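Long-range contact in putative secreted endoglycosylceramidase (Rhodococcus hoagii, PDB 6JYZ), which probably hydrolyses the glycosidic link between glycan and ceramide in galactose-linked glycosphingolipids, as a secreted endogalactosylceramidase of glycoside hydrolase family 5: residues H125-V133 with R173-F183. Numbering follows the deposited sequence.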
loop_
_atom_site.group_PDB
_atom_site.type_symbol
_atom_site.label_atom_id
_atom_site.label_comp_id
_atom_site.label_asym_id
_atom_site.label_seq_id
_atom_site.Cartn_x
_atom_site.Cartn_y
_atom_site.Cartn_z
ATOM N N HIS A 125 6.533 -0.093 6.578
ATOM C CA HIS A 125 5.871 1.197 6.593
ATOM C C HIS A 125 6.581 2.145 7.525
ATOM O O HIS A 125 7.145 1.790 8.562
ATOM C CB HIS A 125 4.414 1.035 7.043
ATOM C CG HIS A 125 3.513 2.132 6.522
ATOM N ND1 HIS A 125 3.100 3.285 7.163
ATOM C CD2 HIS A 125 3.020 2.144 5.256
ATOM C CE1 HIS A 125 2.333 3.952 6.224
ATOM N NE2 HIS A 125 2.294 3.277 5.115
ATOM N N GLN A 126 6.489 3.435 7.241
ATOM C CA GLN A 126 6.988 4.500 8.132
ATOM C C GLN A 126 6.256 5.769 7.732
ATOM O O GLN A 126 5.856 5.925 6.569
ATOM C CB GLN A 126 8.512 4.681 8.000
ATOM C CG GLN A 126 8.996 5.164 6.624
ATOM C CD GLN A 126 8.831 6.638 6.353
ATOM O OE1 GLN A 126 8.663 7.072 5.146
ATOM N NE2 GLN A 126 8.892 7.439 7.334
ATOM N N ASP A 127 6.111 6.667 8.684
ATOM C CA ASP A 127 5.808 8.064 8.354
ATOM C C ASP A 127 6.765 8.901 9.172
ATOM O O ASP A 127 6.957 8.627 10.359
ATOM C CB ASP A 127 4.383 8.484 8.778
ATOM C CG ASP A 127 3.317 7.606 8.178
ATOM O OD1 ASP A 127 2.980 7.816 6.991
ATOM O OD2 ASP A 127 2.803 6.710 8.884
ATOM N N ALA A 128 7.373 9.926 8.558
ATOM C CA ALA A 128 8.247 10.808 9.323
ATOM C C ALA A 128 9.271 10.013 10.129
ATOM O O ALA A 128 9.553 10.316 11.286
ATOM C CB ALA A 128 7.471 11.783 10.212
ATOM N N TRP A 129 9.824 8.983 9.448
ATOM C CA TRP A 129 10.916 8.147 9.995
ATOM C C TRP A 129 10.479 7.142 11.075
ATOM O O TRP A 129 10.807 5.951 10.901
ATOM C CB TRP A 129 12.128 8.984 10.480
ATOM C CG TRP A 129 13.218 8.080 11.010
ATOM C CD1 TRP A 129 13.478 7.873 12.343
ATOM C CD2 TRP A 129 14.084 7.224 10.252
ATOM N NE1 TRP A 129 14.515 6.962 12.423
ATOM C CE2 TRP A 129 14.883 6.510 11.178
ATOM C CE3 TRP A 129 14.256 6.972 8.881
ATOM C CZ2 TRP A 129 15.804 5.547 10.760
ATOM C CZ3 TRP A 129 15.165 6.006 8.488
ATOM C CH2 TRP A 129 15.909 5.292 9.440
ATOM N N GLY A 130 9.871 7.569 12.170
ATOM C CA GLY A 130 9.525 6.581 13.185
ATOM C C GLY A 130 8.799 7.154 14.361
ATOM O O GLY A 130 8.437 8.330 14.404
ATOM N N PRO A 131 8.542 6.292 15.380
ATOM C CA PRO A 131 7.849 6.767 16.578
ATOM C C PRO A 131 8.626 7.736 17.450
ATOM O O PRO A 131 7.983 8.336 18.309
ATOM C CB PRO A 131 7.624 5.470 17.433
ATOM C CG PRO A 131 7.752 4.328 16.408
ATOM C CD PRO A 131 8.796 4.830 15.394
ATOM N N TYR A 132 9.935 7.865 17.238
ATOM C CA TYR A 132 10.763 8.539 18.242
ATOM C C TYR A 132 11.210 9.899 17.752
ATOM O O TYR A 132 12.152 10.449 18.368
ATOM C CB TYR A 132 11.947 7.614 18.630
ATOM C CG TYR A 132 11.443 6.318 19.211
ATOM C CD1 TYR A 132 11.003 6.279 20.532
ATOM C CD2 TYR A 132 11.284 5.194 18.445
ATOM C CE1 TYR A 132 10.426 5.115 21.066
ATOM C CE2 TYR A 132 10.708 4.017 18.937
ATOM C CZ TYR A 132 10.273 4.011 20.234
ATOM O OH TYR A 132 9.690 2.862 20.763
ATOM N N VAL A 133 10.469 10.530 16.867
ATOM C CA VAL A 133 10.806 11.842 16.330
ATOM C C VAL A 133 9.935 12.951 16.870
ATOM O O VAL A 133 10.049 14.073 16.355
ATOM C CB VAL A 133 10.676 11.812 14.784
ATOM C CG1 VAL A 133 11.623 10.762 14.218
ATOM C CG2 VAL A 133 9.278 11.594 14.282
ATOM N N ARG A 173 4.556 16.652 8.784
ATOM C CA ARG A 173 5.389 15.739 9.575
ATOM C C ARG A 173 6.784 15.527 9.008
ATOM O O ARG A 173 7.764 15.381 9.763
ATOM C CB ARG A 173 4.629 14.416 9.753
ATOM C CG ARG A 173 4.434 13.630 8.459
ATOM C CD ARG A 173 3.483 12.457 8.619
ATOM N NE ARG A 173 3.240 11.844 7.322
ATOM C CZ ARG A 173 2.201 11.083 7.025
ATOM N NH1 ARG A 173 1.412 10.702 8.030
ATOM N NH2 ARG A 173 2.009 10.672 5.781
ATOM N N GLU A 174 6.909 15.544 7.686
ATOM C CA GLU A 174 8.204 15.322 7.058
ATOM C C GLU A 174 9.101 16.562 7.091
ATOM O O GLU A 174 10.312 16.390 6.917
ATOM C CB GLU A 174 8.058 14.936 5.585
ATOM C CG GLU A 174 7.330 13.629 5.321
ATOM C CD GLU A 174 5.843 13.718 5.357
ATOM O OE1 GLU A 174 5.263 14.831 5.418
ATOM O OE2 GLU A 174 5.219 12.596 5.289
ATOM N N ALA A 175 8.532 17.721 7.387
ATOM C CA ALA A 175 9.312 18.956 7.291
ATOM C C ALA A 175 9.975 19.328 8.613
ATOM O O ALA A 175 9.942 20.473 9.035
ATOM C CB ALA A 175 8.354 20.067 6.816
ATOM N N SER A 176 10.597 18.346 9.256
ATOM C CA SER A 176 11.289 18.517 10.506
ATOM C C SER A 176 12.746 18.244 10.257
ATOM O O SER A 176 13.137 17.236 9.621
ATOM C CB SER A 176 10.613 17.533 11.420
ATOM O OG SER A 176 11.496 16.834 12.203
ATOM N N PRO A 177 13.676 19.100 10.734
ATOM C CA PRO A 177 15.118 18.812 10.638
ATOM C C PRO A 177 15.458 17.435 11.216
ATOM O O PRO A 177 16.258 16.757 10.607
ATOM C CB PRO A 177 15.748 20.008 11.412
ATOM C CG PRO A 177 14.724 21.156 11.115
ATOM C CD PRO A 177 13.368 20.447 11.295
ATOM N N ALA A 178 14.863 17.039 12.351
ATOM C CA ALA A 178 15.237 15.753 12.929
ATOM C C ALA A 178 14.889 14.589 12.006
ATOM O O ALA A 178 15.674 13.643 11.887
ATOM C CB ALA A 178 14.516 15.571 14.252
ATOM N N VAL A 179 13.705 14.662 11.374
ATOM C CA VAL A 179 13.289 13.549 10.507
ATOM C C VAL A 179 14.195 13.507 9.311
ATOM O O VAL A 179 14.652 12.420 8.913
ATOM C CB VAL A 179 11.829 13.767 10.073
ATOM C CG1 VAL A 179 11.380 12.784 8.974
ATOM C CG2 VAL A 179 10.905 13.643 11.293
ATOM N N ALA A 180 14.492 14.660 8.705
ATOM C CA ALA A 180 15.370 14.682 7.554
ATOM C C ALA A 180 16.765 14.152 7.892
ATOM O O ALA A 180 17.380 13.398 7.114
ATOM C CB ALA A 180 15.438 16.097 6.969
ATOM N N ARG A 181 17.291 14.537 9.050
ATOM C CA ARG A 181 18.616 14.117 9.448
ATOM C C ARG A 181 18.622 12.600 9.704
ATOM O O ARG A 181 19.573 11.940 9.348
ATOM C CB ARG A 181 19.019 14.888 10.730
ATOM C CG ARG A 181 20.418 14.538 11.235
ATOM C CD ARG A 181 21.503 14.976 10.299
ATOM N NE ARG A 181 22.858 14.459 10.596
ATOM C CZ ARG A 181 23.323 13.389 10.079
ATOM N NH1 ARG A 181 22.547 12.543 9.390
ATOM N NH2 ARG A 181 24.604 13.091 10.203
ATOM N N ALA A 182 17.578 12.069 10.359
ATOM C CA ALA A 182 17.515 10.622 10.636
ATOM C C ALA A 182 17.458 9.854 9.333
ATOM O O ALA A 182 18.098 8.804 9.189
ATOM C CB ALA A 182 16.329 10.275 11.494
ATOM N N PHE A 183 16.690 10.330 8.339
ATOM C CA PHE A 183 16.694 9.663 7.050
ATOM C C PHE A 183 18.056 9.736 6.397
ATOM O O PHE A 183 18.514 8.755 5.776
ATOM C CB PHE A 183 15.662 10.288 6.064
ATOM C CG PHE A 183 14.361 9.518 6.063
ATOM C CD1 PHE A 183 14.300 8.362 5.308
ATOM C CD2 PHE A 183 13.246 9.963 6.759
ATOM C CE1 PHE A 183 13.064 7.641 5.286
ATOM C CE2 PHE A 183 12.062 9.240 6.733
ATOM C CZ PHE A 183 12.012 8.114 6.016
HETATM O O HOH W 1 6.822 10.285 5.634
HETATM O O HOH W 2 9.646 15.607 14.048
#
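Trp129 and Phe183 form an edge-to-face pair: the edge of the Trp129 indole meets the face of Phe183, the six-membered ring and phenyl centroids lie 4.9 Å apart, the planes stand at 78°, and Trp129 CE3 sits over the centre of the Phe183 face. A face of the indole receives Ala182, whose CB lies 3.7 Å from the five-membered-ring centroid and 6° off its normal, a well-directed CH-pi contact. With CG anti to the backbone N (chi1 -179°), Trp129 reaches both helix residues, while NE1 hydrogen-bonds to Thr159 OG1, outside the two segments. Val179 extends this apolar patch, placing CG2 3.9 Å from Val133 CB and CG1 against the Ala128 backbone.

At the polar end, Asp127 OD1 lies over one face of the Arg173 guanidinium, 3.3 Å from NH2; no N-H points at it, so the salt bridge rests on charge alone. In contrast, Arg173 NE donates within the guanidinium plane to Glu174 OE2 at 2.9 Å, a hydrogen-bonded salt bridge. Asp127 and Glu174, whose OD1 and OE2 are 5.5 Å apart, would probably lose the positive charge they share if an alanine replaced Arg173.

Two waters bridge the segments, one from Ala128 N to Glu174 OE2, the other from Val133 O to Ser176 OG. That hydroxyl also accepts from Val179 N (3.2 Å), N-capping helix 177-187. The contact thus docks this capped helix start against the loop following strand 119-124, a beta-to-alpha connection of the family 5 (beta/alpha)8 barrel.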